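Local coordinates for protein phosphatidylinositol-specific phospholipase C (Listeria monocytogenes, PDB 2PLC) that belongs to the phosphatidylinositol-specific phospholipase C family, whose X domain has a TIM-barrel type of fold, at residues A[133-138]-A[166-171]. Residues are numbered along the deposited sequence; the frame is centred on the assembly and turned at random.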
ATOM      1  N   THR A 133     -16.491  -6.694  -7.793  1.00 44.68           N
ATOM      2  CA  THR A 133     -16.876  -7.667  -8.816  1.00 47.71           C
ATOM      3  C   THR A 133     -17.895  -8.636  -8.209  1.00 53.85           C
ATOM      4  O   THR A 133     -18.056  -8.682  -6.990  1.00 53.38           O
ATOM      5  CB  THR A 133     -15.658  -8.487  -9.316  1.00 43.44           C
ATOM      6  OG1 THR A 133     -15.092  -9.227  -8.225  1.00 41.81           O
ATOM      7  CG2 THR A 133     -14.602  -7.576  -9.928  1.00 37.31           C
ATOM      8  N   PRO A 134     -18.610  -9.410  -9.051  1.00 58.46           N
ATOM      9  CA  PRO A 134     -19.610 -10.370  -8.565  1.00 57.19           C
ATOM     10  C   PRO A 134     -19.006 -11.437  -7.656  1.00 56.46           C
ATOM     11  O   PRO A 134     -17.850 -11.823  -7.827  1.00 56.35           O
ATOM     12  CB  PRO A 134     -20.137 -10.993  -9.857  1.00 58.28           C
ATOM     13  CG  PRO A 134     -19.995  -9.880 -10.849  1.00 59.07           C
ATOM     14  CD  PRO A 134     -18.625  -9.349 -10.525  1.00 60.01           C
ATOM     15  N   ARG A 135     -19.790 -11.903  -6.687  1.00 59.79           N
ATOM     16  CA  ARG A 135     -19.333 -12.931  -5.754  1.00 65.13           C
ATOM     17  C   ARG A 135     -19.050 -14.248  -6.476  1.00 68.28           C
ATOM     18  O   ARG A 135     -18.151 -14.999  -6.087  1.00 69.75           O
ATOM     19  CB  ARG A 135     -20.363 -13.136  -4.636  1.00 64.92           C
ATOM     20  CG  ARG A 135     -20.171 -14.416  -3.827  1.00 73.64           C
ATOM     21  CD  ARG A 135     -20.881 -14.358  -2.482  1.00 81.51           C
ATOM     22  NE  ARG A 135     -22.252 -13.862  -2.582  1.00 88.52           N
ATOM     23  CZ  ARG A 135     -23.288 -14.579  -3.009  1.00 95.35           C
ATOM     24  NH1 ARG A 135     -23.123 -15.842  -3.386  1.00 95.66           N
ATOM     25  NH2 ARG A 135     -24.496 -14.032  -3.050  1.00 98.08           N
ATOM     26  N   THR A 136     -19.813 -14.508  -7.535  1.00 73.31           N
ATOM     27  CA  THR A 136     -19.661 -15.718  -8.341  1.00 73.89           C
ATOM     28  C   THR A 136     -18.644 -15.478  -9.460  1.00 77.52           C
ATOM     29  O   THR A 136     -18.969 -15.582 -10.647  1.00 79.33           O
ATOM     30  CB  THR A 136     -21.013 -16.148  -8.960  1.00 71.09           C
ATOM     31  OG1 THR A 136     -21.518 -15.097  -9.795  1.00 61.41           O
ATOM     32  CG2 THR A 136     -22.029 -16.455  -7.865  1.00 71.13           C
ATOM     33  N   ASP A 137     -17.412 -15.162  -9.068  1.00 78.13           N
ATOM     34  CA  ASP A 137     -16.335 -14.888 -10.015  1.00 78.54           C
ATOM     35  C   ASP A 137     -14.985 -15.081  -9.337  1.00 76.40           C
ATOM     36  O   ASP A 137     -14.595 -14.284  -8.487  1.00 76.55           O
ATOM     37  CB  ASP A 137     -16.456 -13.453 -10.536  1.00 81.58           C
ATOM     38  CG  ASP A 137     -15.358 -13.090 -11.512  1.00 89.03           C
ATOM     39  OD1 ASP A 137     -15.088 -13.886 -12.439  1.00 96.98           O
ATOM     40  OD2 ASP A 137     -14.765 -12.003 -11.354  1.00 92.44           O
ATOM     41  N   THR A 138     -14.263 -16.125  -9.736  1.00 78.43           N
ATOM     42  CA  THR A 138     -12.961 -16.426  -9.141  1.00 80.85           C
ATOM     43  C   THR A 138     -11.790 -16.186 -10.104  1.00 81.76           C
ATOM     44  O   THR A 138     -10.727 -16.803  -9.973  1.00 79.64           O
ATOM     45  CB  THR A 138     -12.911 -17.890  -8.635  1.00 80.93           C
ATOM     46  OG1 THR A 138     -14.231 -18.325  -8.287  1.00 78.95           O
ATOM     47  CG2 THR A 138     -12.018 -17.999  -7.398  1.00 77.58           C
ATOM     48  N   ILE A 166     -19.770  -8.424   0.519  1.00 43.27           N
ATOM     49  CA  ILE A 166     -20.916  -7.721   1.084  1.00 47.95           C
ATOM     50  C   ILE A 166     -22.036  -7.858   0.060  1.00 53.30           C
ATOM     51  O   ILE A 166     -21.973  -7.279  -1.031  1.00 51.29           O
ATOM     52  CB  ILE A 166     -20.612  -6.220   1.364  1.00 44.15           C
ATOM     53  CG1 ILE A 166     -19.387  -6.088   2.277  1.00 36.24           C
ATOM     54  CG2 ILE A 166     -21.810  -5.554   2.043  1.00 39.42           C
ATOM     55  CD1 ILE A 166     -18.988  -4.656   2.568  1.00 30.10           C
ATOM     56  N   ASN A 167     -23.043  -8.653   0.423  1.00 62.33           N
ATOM     57  CA  ASN A 167     -24.197  -8.950  -0.426  1.00 65.83           C
ATOM     58  C   ASN A 167     -23.778  -9.891  -1.547  1.00 63.47           C
ATOM     59  O   ASN A 167     -23.363 -11.020  -1.289  1.00 63.04           O
ATOM     60  CB  ASN A 167     -24.830  -7.672  -0.989  1.00 74.03           C
ATOM     61  CG  ASN A 167     -25.669  -6.940   0.038  1.00 82.47           C
ATOM     62  OD1 ASN A 167     -26.821  -7.300   0.283  1.00 89.15           O
ATOM     63  ND2 ASN A 167     -25.092  -5.914   0.655  1.00 84.91           N
ATOM     64  N   SER A 168     -23.879  -9.431  -2.785  1.00 65.00           N
ATOM     65  CA  SER A 168     -23.489 -10.251  -3.923  1.00 70.28           C
ATOM     66  C   SER A 168     -22.245  -9.678  -4.584  1.00 66.83           C
ATOM     67  O   SER A 168     -21.886 -10.067  -5.697  1.00 68.45           O
ATOM     68  CB  SER A 168     -24.634 -10.338  -4.932  1.00 77.03           C
ATOM     69  OG  SER A 168     -25.744 -11.022  -4.374  1.00 87.72           O
ATOM     70  N   ARG A 169     -21.589  -8.756  -3.884  1.00 62.19           N
ATOM     71  CA  ARG A 169     -20.389  -8.112  -4.397  1.00 56.14           C
ATOM     72  C   ARG A 169     -19.144  -8.471  -3.590  1.00 52.82           C
ATOM     73  O   ARG A 169     -19.183  -8.548  -2.358  1.00 51.97           O
ATOM     74  CB  ARG A 169     -20.569  -6.589  -4.425  1.00 52.91           C
ATOM     75  CG  ARG A 169     -21.753  -6.113  -5.248  1.00 54.04           C
ATOM     76  CD  ARG A 169     -21.653  -6.556  -6.703  1.00 59.56           C
ATOM     77  NE  ARG A 169     -20.680  -5.778  -7.470  1.00 60.84           N
ATOM     78  CZ  ARG A 169     -20.397  -5.985  -8.755  1.00 62.23           C
ATOM     79  NH1 ARG A 169     -21.008  -6.950  -9.430  1.00 60.14           N
ATOM     80  NH2 ARG A 169     -19.516  -5.212  -9.374  1.00 61.79           N
ATOM     81  N   LYS A 170     -18.053  -8.719  -4.311  1.00 48.12           N
ATOM     82  CA  LYS A 170     -16.763  -9.053  -3.717  1.00 41.40           C
ATOM     83  C   LYS A 170     -15.913  -7.790  -3.797  1.00 38.22           C
ATOM     84  O   LYS A 170     -15.551  -7.343  -4.888  1.00 35.22           O
ATOM     85  CB  LYS A 170     -16.099 -10.193  -4.494  1.00 47.02           C
ATOM     86  CG  LYS A 170     -14.815 -10.713  -3.864  1.00 50.15           C
ATOM     87  CD  LYS A 170     -14.248 -11.905  -4.627  1.00 53.93           C
ATOM     88  CE  LYS A 170     -13.772 -11.515  -6.018  1.00 57.61           C
ATOM     89  NZ  LYS A 170     -13.066 -12.641  -6.696  1.00 61.34           N
ATOM     90  N   PHE A 171     -15.640  -7.201  -2.637  1.00 34.49           N
ATOM     91  CA  PHE A 171     -14.857  -5.972  -2.541  1.00 31.87           C
ATOM     92  C   PHE A 171     -13.356  -6.194  -2.648  1.00 32.50           C
ATOM     93  O   PHE A 171     -12.698  -6.578  -1.681  1.00 32.37           O
ATOM     94  CB  PHE A 171     -15.206  -5.226  -1.249  1.00 30.95           C
ATOM     95  CG  PHE A 171     -16.568  -4.594  -1.272  1.00 34.38           C
ATOM     96  CD1 PHE A 171     -17.715  -5.378  -1.372  1.00 38.24           C
ATOM     97  CD2 PHE A 171     -16.705  -3.210  -1.231  1.00 34.81           C
ATOM     98  CE1 PHE A 171     -18.977  -4.792  -1.432  1.00 42.16           C
ATOM     99  CE2 PHE A 171     -17.961  -2.613  -1.290  1.00 34.13           C
ATOM    100  CZ  PHE A 171     -19.100  -3.404  -1.392  1.00 41.27           C
TER
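Thr133 and Lys170 face each other as an antiparallel hydrogen-bonded pair, with their side chains side by side on one face of the sheet. Lys170 N gives a short, straight bond to Thr133 O (2.7 Å), and Thr133 N returns one to Lys170 O. The lysine chain leaves with CG anti to the backbone N (chi1 -174°) and bends at chi3. Lys170 CE passes 3.4 Å from Thr133 OG1. The amine then reaches the loop after the strand, where Lys170 NZ bonds to Asp137 O at 2.9 Å, nearly in line with the C=O bond. The Asp137 carboxylate stays back, with Asp137 OD2 5.0 Å from Lys170 NZ, too far for a salt bridge, although some electrostatic attraction is likely. Asp137 OD2 is hydrogen-bonded to Ser139 OG.

Arg169 lies beside Pro134 and away from the Lys170 face. Its chain folds back through bends at chi2 and chi3. One face of the guanidinium therefore covers the Thr133-Pro134 peptide link, with Thr133 C 3.7 Å from the plane of the Arg169 guanidinium and over its centre. Arg169 NH1 also packs on the proline ring, 3.4 Å from Pro134 CG. The guanidinium lies over the peptide group by packing alone; no hydrogen bond joins them across this face.

Arg135 grips the type II' turn from Ile166 to Arg169 twice. Its N bonds to Ser168 O from above the carbonyl plane. Arg135 NE makes a weak bond to Asn167 O (3.3 Å), which lies at the guanidinium edge.

The contact is on the surface, at the end of strand 132-134, which pairs with strand 169-174 in the mixed sheet. The turn joins strands 164-166 and 169-174 as a beta hairpin. Ile166 and Phe171 point away from the contact and pack against helix 114-125.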